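Local coordinates for protein glutamyl-tRNA(Gln) amidotransferase subunit B, mitochondrial (Saccharomyces cerevisiae, PDB 4N0H) that forms subunit B of a mitochondrial amidotransferase and contains a GatB/GatE catalytic domain, assembling with other protein chains, at residues 61-65 and 66-70; 72-75 and 76-80; 192-195 and 196-200; 298-301 and 302-306. All blocks are in the same frame, centred on the assembly; numbering follows the deposited sequence. Where two conformers were deposited one is given.

Contact 1 of 4, residues 61-65 and 66-70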
# COMPACT_ATOMS: atom_id res chain seq x y z
N PRO B 61 8.18 -4.41 1.75
CA PRO B 61 8.98 -4.47 2.98
C PRO B 61 8.64 -5.70 3.82
O PRO B 61 7.47 -6.08 3.91
CB PRO B 61 8.56 -3.20 3.72
CG PRO B 61 7.14 -2.97 3.28
CD PRO B 61 7.11 -3.40 1.83
N VAL B 62 9.66 -6.31 4.40
CA VAL B 62 9.49 -7.37 5.41
C VAL B 62 10.40 -7.06 6.60
O VAL B 62 11.62 -6.95 6.45
CB VAL B 62 9.83 -8.77 4.85
CG1 VAL B 62 9.74 -9.81 5.96
CG2 VAL B 62 8.92 -9.13 3.68
N LEU B 63 9.81 -6.93 7.78
CA LEU B 63 10.57 -6.52 8.97
C LEU B 63 11.62 -7.54 9.41
O LEU B 63 11.34 -8.73 9.55
CB LEU B 63 9.62 -6.18 10.12
CG LEU B 63 10.29 -5.68 11.41
CD1 LEU B 63 11.14 -4.46 11.14
CD2 LEU B 63 9.24 -5.40 12.48
N ASN B 64 12.84 -7.04 9.62
CA ASN B 64 13.92 -7.83 10.19
C ASN B 64 13.70 -7.91 11.70
O ASN B 64 13.75 -6.89 12.39
CB ASN B 64 15.26 -7.15 9.90
CG ASN B 64 16.46 -7.97 10.35
OD1 ASN B 64 16.35 -8.84 11.22
ND2 ASN B 64 17.61 -7.69 9.76
N LEU B 65 13.46 -9.11 12.20
CA LEU B 65 13.13 -9.30 13.61
C LEU B 65 14.31 -9.02 14.54
O LEU B 65 14.13 -8.76 15.73
CB LEU B 65 12.56 -10.70 13.85
CG LEU B 65 11.28 -11.01 13.07
CD1 LEU B 65 10.78 -12.41 13.38
CD2 LEU B 65 10.19 -9.98 13.36
N GLU B 66 15.53 -9.05 14.00
CA GLU B 66 16.69 -8.73 14.82
C GLU B 66 16.64 -7.29 15.32
O GLU B 66 17.15 -6.97 16.40
CB GLU B 66 18.00 -9.01 14.05
CG GLU B 66 19.23 -9.00 14.95
CD GLU B 66 20.49 -9.46 14.23
OE1 GLU B 66 21.35 -10.09 14.89
OE2 GLU B 66 20.62 -9.20 13.01
N ALA B 67 16.02 -6.41 14.53
CA ALA B 67 15.85 -5.02 14.94
C ALA B 67 14.92 -4.91 16.15
O ALA B 67 15.11 -4.05 17.02
CB ALA B 67 15.33 -4.17 13.79
N ILE B 68 13.92 -5.78 16.21
CA ILE B 68 13.05 -5.86 17.39
C ILE B 68 13.84 -6.29 18.62
O ILE B 68 13.69 -5.72 19.70
CB ILE B 68 11.89 -6.85 17.17
CG1 ILE B 68 10.93 -6.33 16.11
CG2 ILE B 68 11.14 -7.09 18.48
CD1 ILE B 68 9.77 -7.27 15.87
N LEU B 69 14.68 -7.31 18.46
CA LEU B 69 15.47 -7.82 19.57
C LEU B 69 16.40 -6.73 20.11
O LEU B 69 16.50 -6.53 21.32
CB LEU B 69 16.29 -9.04 19.12
CG LEU B 69 17.24 -9.64 20.16
CD1 LEU B 69 16.46 -10.25 21.31
CD2 LEU B 69 18.15 -10.68 19.52
N PHE B 70 17.06 -6.03 19.20
CA PHE B 70 17.98 -4.96 19.57
C PHE B 70 17.23 -3.86 20.29
O PHE B 70 17.69 -3.36 21.32
CB PHE B 70 18.70 -4.39 18.33
CG PHE B 70 19.86 -5.23 17.85
CD1 PHE B 70 19.98 -6.56 18.21
CD2 PHE B 70 20.84 -4.67 17.04
CE1 PHE B 70 21.04 -7.33 17.76
CE2 PHE B 70 21.91 -5.43 16.58
CZ PHE B 70 22.01 -6.76 16.94
O HOH W 1 19.96 -9.28 10.50
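Leu63 and Leu65 close on Ile68 from two directions, and this is the tightly packed part of the contact. The Leu65 side chain runs alongside Ile68, CD2 lying 3.7 Å from Ile68 CD1, whereas Leu63 comes across it at about a right angle, its CD2 3.9 Å from the same Ile68 CD1. Branched apolar chains suit this place, since Leu110 of subunit F also packs on Ile68. The cap is firmly held too. Asn64 has CG trans to its own N (chi1 -174°), which carries the amide forward to the helix start; there OD1 accepts Glu66 N at 2.9 Å, with the donor tilted 35° from the carbonyl plane. Gln122 NE2 of subunit F gives OD1 a second hydrogen bond, and Ala67 N returns to Asn64 O at 3.2 Å. The looser side is a water link: the water accepts from Asn64 ND2 at 2.9 Å and donates to Glu66 OE2 at 2.6 Å. Asn64 ND2 also bonds to Lys29 O, and Glu66 OE2 also takes Lys27 N. Asn64 is the N-cap, and the Leu63–Ile68 pair around it is a hydrophobic staple, the two together typical of a helix N-terminus.

Contact 2 of 4, residues 72-75 and 76-80; sequences MKLS and LALGS
The flat peptide group of Ser75 receives Ser80 N at its carbonyl oxygen, and such peptide groups rather than rings set the geometry here. Ser80 N approaches Ser75 O at 2.8 Å, tilted 22° from the carbonyl plane. Leu78 N makes its main bond to Leu74 O at 3.0 Å, with a weak second branch to Ser75 O at 3.3 Å. Leu76 N meets Met72 O nearly head-on, at 3.0 Å, and Leu76 CG comes within 3.3 Å of the same oxygen. Gly79 N bonds to Leu76 O at 3.2 Å. With the Ser80 N bond to Ser75 O and a positive phi of 74° at Gly79, this is a Schellman motif that ends helix 65-78; glycine adopts such a phi easily. One turn back, Leu74 CG meets Leu78 CD1 at 3.9 Å, the two side chains crossing at a slant. Leu78 has CG trans to its carbonyl carbon (chi1 -60°), which sets CG 3.2 Å from Leu74 O. Strand 102-120 receives Leu78 on Ile117. The small serines suit the side facing that strand: Ser75 OG is satisfied within the helix by Ala71 O and its side chain rests on Phe111 and Ala112, while Ser80 OG bonds to Gly114 O on the strand.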
# COMPACT_ATOMS: atom_id res chain seq x y z
N MET B 72 14.48 -4.18 21.94
CA MET B 72 14.10 -4.73 23.24
C MET B 72 15.22 -4.55 24.27
O MET B 72 14.98 -4.09 25.39
CB MET B 72 13.74 -6.21 23.12
CG MET B 72 12.25 -6.47 23.01
SD MET B 72 11.40 -5.87 24.48
CE MET B 72 9.76 -6.49 24.17
N LYS B 73 16.44 -4.92 23.89
CA LYS B 73 17.58 -4.83 24.79
C LYS B 73 17.80 -3.40 25.26
O LYS B 73 18.07 -3.15 26.44
CB LYS B 73 18.84 -5.40 24.14
CG LYS B 73 18.71 -6.86 23.73
CD LYS B 73 19.99 -7.40 23.10
CE LYS B 73 21.06 -7.62 24.14
NZ LYS B 73 22.33 -8.14 23.54
N LEU B 74 17.67 -2.45 24.34
CA LEU B 74 17.83 -1.04 24.69
C LEU B 74 16.72 -0.55 25.63
O LEU B 74 17.00 0.14 26.60
CB LEU B 74 17.88 -0.16 23.44
CG LEU B 74 18.06 1.32 23.73
CD1 LEU B 74 19.36 1.58 24.51
CD2 LEU B 74 18.03 2.13 22.45
N SER B 75 15.48 -0.92 25.34
CA SER B 75 14.34 -0.52 26.17
C SER B 75 14.51 -1.03 27.59
O SER B 75 14.27 -0.31 28.56
CB SER B 75 13.03 -1.05 25.59
OG SER B 75 12.84 -0.63 24.25
N LEU B 76 14.94 -2.28 27.72
CA LEU B 76 15.14 -2.91 29.02
C LEU B 76 16.25 -2.21 29.80
O LEU B 76 16.12 -1.96 30.99
CB LEU B 76 15.45 -4.40 28.85
CG LEU B 76 14.27 -5.27 28.43
CD1 LEU B 76 14.72 -6.68 28.11
CD2 LEU B 76 13.21 -5.28 29.52
N ALA B 77 17.34 -1.89 29.10
CA ALA B 77 18.48 -1.23 29.74
C ALA B 77 18.10 0.15 30.26
O ALA B 77 18.64 0.61 31.26
CB ALA B 77 19.65 -1.14 28.77
N LEU B 78 17.18 0.81 29.56
CA LEU B 78 16.74 2.16 29.94
C LEU B 78 15.58 2.15 30.93
O LEU B 78 15.25 3.17 31.52
CB LEU B 78 16.32 2.94 28.69
CG LEU B 78 17.36 3.18 27.60
CD1 LEU B 78 16.69 3.82 26.40
CD2 LEU B 78 18.53 4.03 28.10
N GLY B 79 14.95 0.99 31.09
CA GLY B 79 13.75 0.90 31.91
C GLY B 79 12.55 1.51 31.21
O GLY B 79 11.62 2.00 31.85
N SER B 80 12.57 1.49 29.88
CA SER B 80 11.47 2.05 29.10
C SER B 80 10.26 1.11 29.13
O SER B 80 10.41 -0.10 29.32
CB SER B 80 11.90 2.29 27.66
OG SER B 80 13.05 3.11 27.61

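Contact 3 of 4, residues 192-195 and 196-200; sequences QNLV and RHLHI
Val195 and Ile200 meet with their side chains at about a right angle: Ile200 CG1 lies 3.9 Å from Val195 CB, and Ile200 CD1 reaches the CG1 branch of the valine. The torsion of Ile200 explains this, because chi1 of 64° places CG1 between its own N and carbonyl carbon and bends the chain back over the helix end, where CG1 also comes 3.5 Å from Val195 O. Leu194 and Leu198 cross obliquely instead, with Leu194 CG 3.9 Å from Leu198 CD1. Aliphatic chains suit these positions because Leu194, Leu198 and Ile200 pack on helix 65-78, against Leu74, Ala77 and Phe70. The backbone of this stretch forms a Schellman motif at the end of helix 181-197. Ile200 N bonds almost straight to Val195 O, at 3.0 Å and 169°, and His199 N adds a weak bond to Arg196 O at 3.1 Å; His199 has a positive phi of 61°, less common for a residue with a side chain. The His199 imidazole turns one face to Arg196 O, which lies 3.9 Å above the ring plane and toward its rim. Arg196 lays its aliphatic part by the Gln192 carbonyl, CG 3.3 Å from Gln192 O, then bends at chi3 so that NH1 can hydrogen-bond Ser202 O. Polar side chains suit this outer side: Gln192 NE2 is bound by Gly203 O, and the His197 ring sends NE2 to Gln310 O.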
# COMPACT_ATOMS: atom_id res chain seq x y z
N GLN B 192 26.87 6.07 24.41
CA GLN B 192 27.80 5.39 23.51
C GLN B 192 28.26 4.07 24.10
O GLN B 192 28.21 3.03 23.44
CB GLN B 192 29.02 6.27 23.23
CG GLN B 192 28.83 7.31 22.15
CD GLN B 192 30.12 8.03 21.82
OE1 GLN B 192 30.63 8.82 22.62
NE2 GLN B 192 30.67 7.75 20.64
N ASN B 193 28.73 4.11 25.35
CA ASN B 193 29.15 2.90 26.05
C ASN B 193 28.05 1.86 26.15
O ASN B 193 28.29 0.67 25.96
CB ASN B 193 29.67 3.25 27.44
CG ASN B 193 31.17 3.41 27.46
OD1 ASN B 193 31.70 4.45 27.07
ND2 ASN B 193 31.86 2.37 27.91
N LEU B 194 26.84 2.31 26.46
CA LEU B 194 25.69 1.41 26.58
C LEU B 194 25.38 0.63 25.29
O LEU B 194 25.25 -0.59 25.32
CB LEU B 194 24.44 2.18 27.03
CG LEU B 194 23.18 1.32 27.19
CD1 LEU B 194 23.33 0.39 28.38
CD2 LEU B 194 21.93 2.18 27.32
N VAL B 195 25.27 1.34 24.17
CA VAL B 195 24.90 0.66 22.92
C VAL B 195 25.98 -0.33 22.49
O VAL B 195 25.67 -1.39 21.94
CB VAL B 195 24.57 1.65 21.77
CG1 VAL B 195 23.42 2.57 22.18
CG2 VAL B 195 25.78 2.45 21.37
N ARG B 196 27.24 -0.01 22.77
CA ARG B 196 28.35 -0.91 22.47
C ARG B 196 28.34 -2.11 23.41
O ARG B 196 28.60 -3.24 23.00
CB ARG B 196 29.69 -0.18 22.58
CG ARG B 196 29.87 0.95 21.57
CD ARG B 196 31.14 1.75 21.84
NE ARG B 196 32.33 0.91 21.76
CZ ARG B 196 33.02 0.70 20.64
NH1 ARG B 196 32.64 1.26 19.50
NH2 ARG B 196 34.10 -0.08 20.67
N HIS B 197 28.01 -1.86 24.67
CA HIS B 197 27.95 -2.92 25.67
C HIS B 197 26.81 -3.89 25.40
O HIS B 197 26.92 -5.09 25.66
CB HIS B 197 27.81 -2.31 27.07
CG HIS B 197 27.93 -3.30 28.18
ND1 HIS B 197 29.04 -4.11 28.33
CD2 HIS B 197 27.10 -3.61 29.20
CE1 HIS B 197 28.88 -4.88 29.39
NE2 HIS B 197 27.71 -4.60 29.94
N LEU B 198 25.71 -3.36 24.87
CA LEU B 198 24.56 -4.20 24.51
C LEU B 198 24.77 -4.90 23.17
O LEU B 198 23.96 -5.74 22.77
CB LEU B 198 23.28 -3.36 24.45
CG LEU B 198 22.80 -2.72 25.76
CD1 LEU B 198 21.58 -1.85 25.48
CD2 LEU B 198 22.48 -3.79 26.79
N HIS B 199 25.85 -4.54 22.49
CA HIS B 199 26.17 -5.08 21.16
C HIS B 199 25.10 -4.78 20.11
O HIS B 199 24.77 -5.64 19.30
CB HIS B 199 26.43 -6.59 21.22
CG HIS B 199 27.57 -6.97 22.11
ND1 HIS B 199 28.84 -7.23 21.63
CD2 HIS B 199 27.64 -7.14 23.46
CE1 HIS B 199 29.63 -7.54 22.64
NE2 HIS B 199 28.93 -7.49 23.76
N ILE B 200 24.56 -3.56 20.13
CA ILE B 200 23.54 -3.19 19.15
C ILE B 200 24.02 -2.13 18.18
O ILE B 200 23.36 -1.86 17.17
CB ILE B 200 22.23 -2.71 19.82
CG1 ILE B 200 22.47 -1.42 20.61
CG2 ILE B 200 21.66 -3.80 20.72
CD1 ILE B 200 21.21 -0.84 21.23

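Contact 4 of 4, residues 298-301 and 302-306; sequences PDVI and SGVRG
Pro298 faces Ser302 across the first turn through its backbone alone, Pro298 O lying 3.7 Å from Ser302 N. Proline suits the beginning of a helix, where an amide hydrogen has no carbonyl of an earlier turn to bind, and its ring packs on Gln109 of subunit F. At Asp299 the carbonyl oxygen is used twice. Gly303 N comes to Asp299 O at 2.9 Å from above the carbonyl plane, and Ser302 OG gives a weak hydrogen bond to the same oxygen at 3.4 Å. The serine owes that reach to chi1 of 46°, which puts OG between its own N and carbonyl carbon, folded back over the preceding turn. The carboxylate points elsewhere: Asp299 OD2 accepts Tyr112 N of subunit F. Val300 is buried and lies side by side with Val304, CG1 to CG2 4.2 Å. The nearly straight bond of Val304 N to Val300 O, 3.0 Å and 170°, keeps the two short beta-branched chains in step. They pack beside Leu110 and Tyr112 of subunit F and also meet helix 65-78, Val300 on Met72 and Val304 on Lys73 and Leu76. Ile301 O takes Arg305 N at 3.1 Å, and Arg305 CB lies 3.3 Å from Ile301 O; the approach of the guanidinium to Ile301 CG2 is doubtful, since two conformers were deposited. All this is consistent with a short amphipathic helix, its valines given to packing and Asp299 tied to the neighbouring subunit F.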
# COMPACT_ATOMS: atom_id res chain seq x y z
N PRO B 298 3.99 -10.81 26.44
CA PRO B 298 4.71 -10.53 27.68
C PRO B 298 6.00 -11.33 27.86
O PRO B 298 6.93 -10.83 28.49
CB PRO B 298 3.69 -10.90 28.77
CG PRO B 298 2.42 -11.32 28.05
CD PRO B 298 2.53 -10.86 26.64
N ASP B 299 6.07 -12.55 27.32
CA ASP B 299 7.25 -13.39 27.52
C ASP B 299 8.47 -12.95 26.71
O ASP B 299 9.56 -13.48 26.89
CB ASP B 299 6.94 -14.88 27.28
CG ASP B 299 6.64 -15.21 25.82
OD1 ASP B 299 6.24 -16.36 25.56
OD2 ASP B 299 6.81 -14.34 24.94
N VAL B 300 8.27 -12.00 25.81
CA VAL B 300 9.39 -11.42 25.08
C VAL B 300 10.20 -10.56 26.05
O VAL B 300 11.43 -10.56 26.01
CB VAL B 300 8.92 -10.57 23.87
CG1 VAL B 300 10.12 -9.94 23.16
CG2 VAL B 300 8.13 -11.42 22.89
N ILE B 301 9.49 -9.86 26.93
CA ILE B 301 10.13 -9.04 27.96
C ILE B 301 11.02 -9.86 28.89
O ILE B 301 12.20 -9.57 29.05
CB ILE B 301 9.09 -8.31 28.83
CG1 ILE B 301 8.10 -7.55 27.95
CG2 ILE B 301 9.79 -7.38 29.80
CD1 ILE B 301 8.63 -6.24 27.44
N SER B 302 10.44 -10.89 29.50
CA SER B 302 11.21 -11.75 30.40
C SER B 302 12.29 -12.54 29.65
O SER B 302 13.38 -12.76 30.17
CB SER B 302 10.29 -12.70 31.18
OG SER B 302 9.33 -13.29 30.32
N GLY B 303 11.98 -12.96 28.43
CA GLY B 303 12.93 -13.71 27.62
C GLY B 303 14.20 -12.93 27.32
O GLY B 303 15.31 -13.40 27.59
N VAL B 304 14.04 -11.73 26.77
CA VAL B 304 15.17 -10.87 26.43
C VAL B 304 15.91 -10.41 27.69
O VAL B 304 17.12 -10.19 27.66
CB VAL B 304 14.70 -9.65 25.57
CG1 VAL B 304 15.85 -8.68 25.31
CG2 VAL B 304 14.12 -10.14 24.25
N ARG B 305 15.18 -10.28 28.80
CA ARG B 305 15.79 -9.89 30.07
C ARG B 305 16.90 -10.85 30.48
O ARG B 305 17.94 -10.44 30.98
CB ARG B 305 14.73 -9.82 31.18
CG ARG B 305 14.60 -8.45 31.82
CD ARG B 305 13.47 -8.40 32.83
NE ARG B 305 13.09 -7.02 33.14
CZ ARG B 305 11.84 -6.58 33.19
NH1 ARG B 305 10.83 -7.41 32.96
NH2 ARG B 305 11.58 -5.31 33.46
N GLY B 306 16.67 -12.14 30.24
CA GLY B 306 17.64 -13.15 30.60
C GLY B 306 18.88 -13.13 29.73
O GLY B 306 19.93 -13.66 30.12

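In the fold
Helix 65-78 joins the set: contact 1 begins it and contact 2, with centres about 16 Å apart, ends it. It lies between contacts 3 and 4, whose nearest atoms stay about 8 Å apart without touching. Toward contact 3, Leu74 CD1 packs 3.9 Å from Leu194 CD2, and Lys73 NZ reaches Leu198 O at 3.0 Å, a probable hydrogen bond. Toward contact 4, Met72 CE lies 3.5 Å from Ile301 CD1. Contact 1 takes part as well, Phe70 CG meeting Ile200 CG2 at 3.7 Å and Leu69 CD1 meeting Val304 CG2 at 3.8 Å. Contacts 1 and 4 both border subunit F.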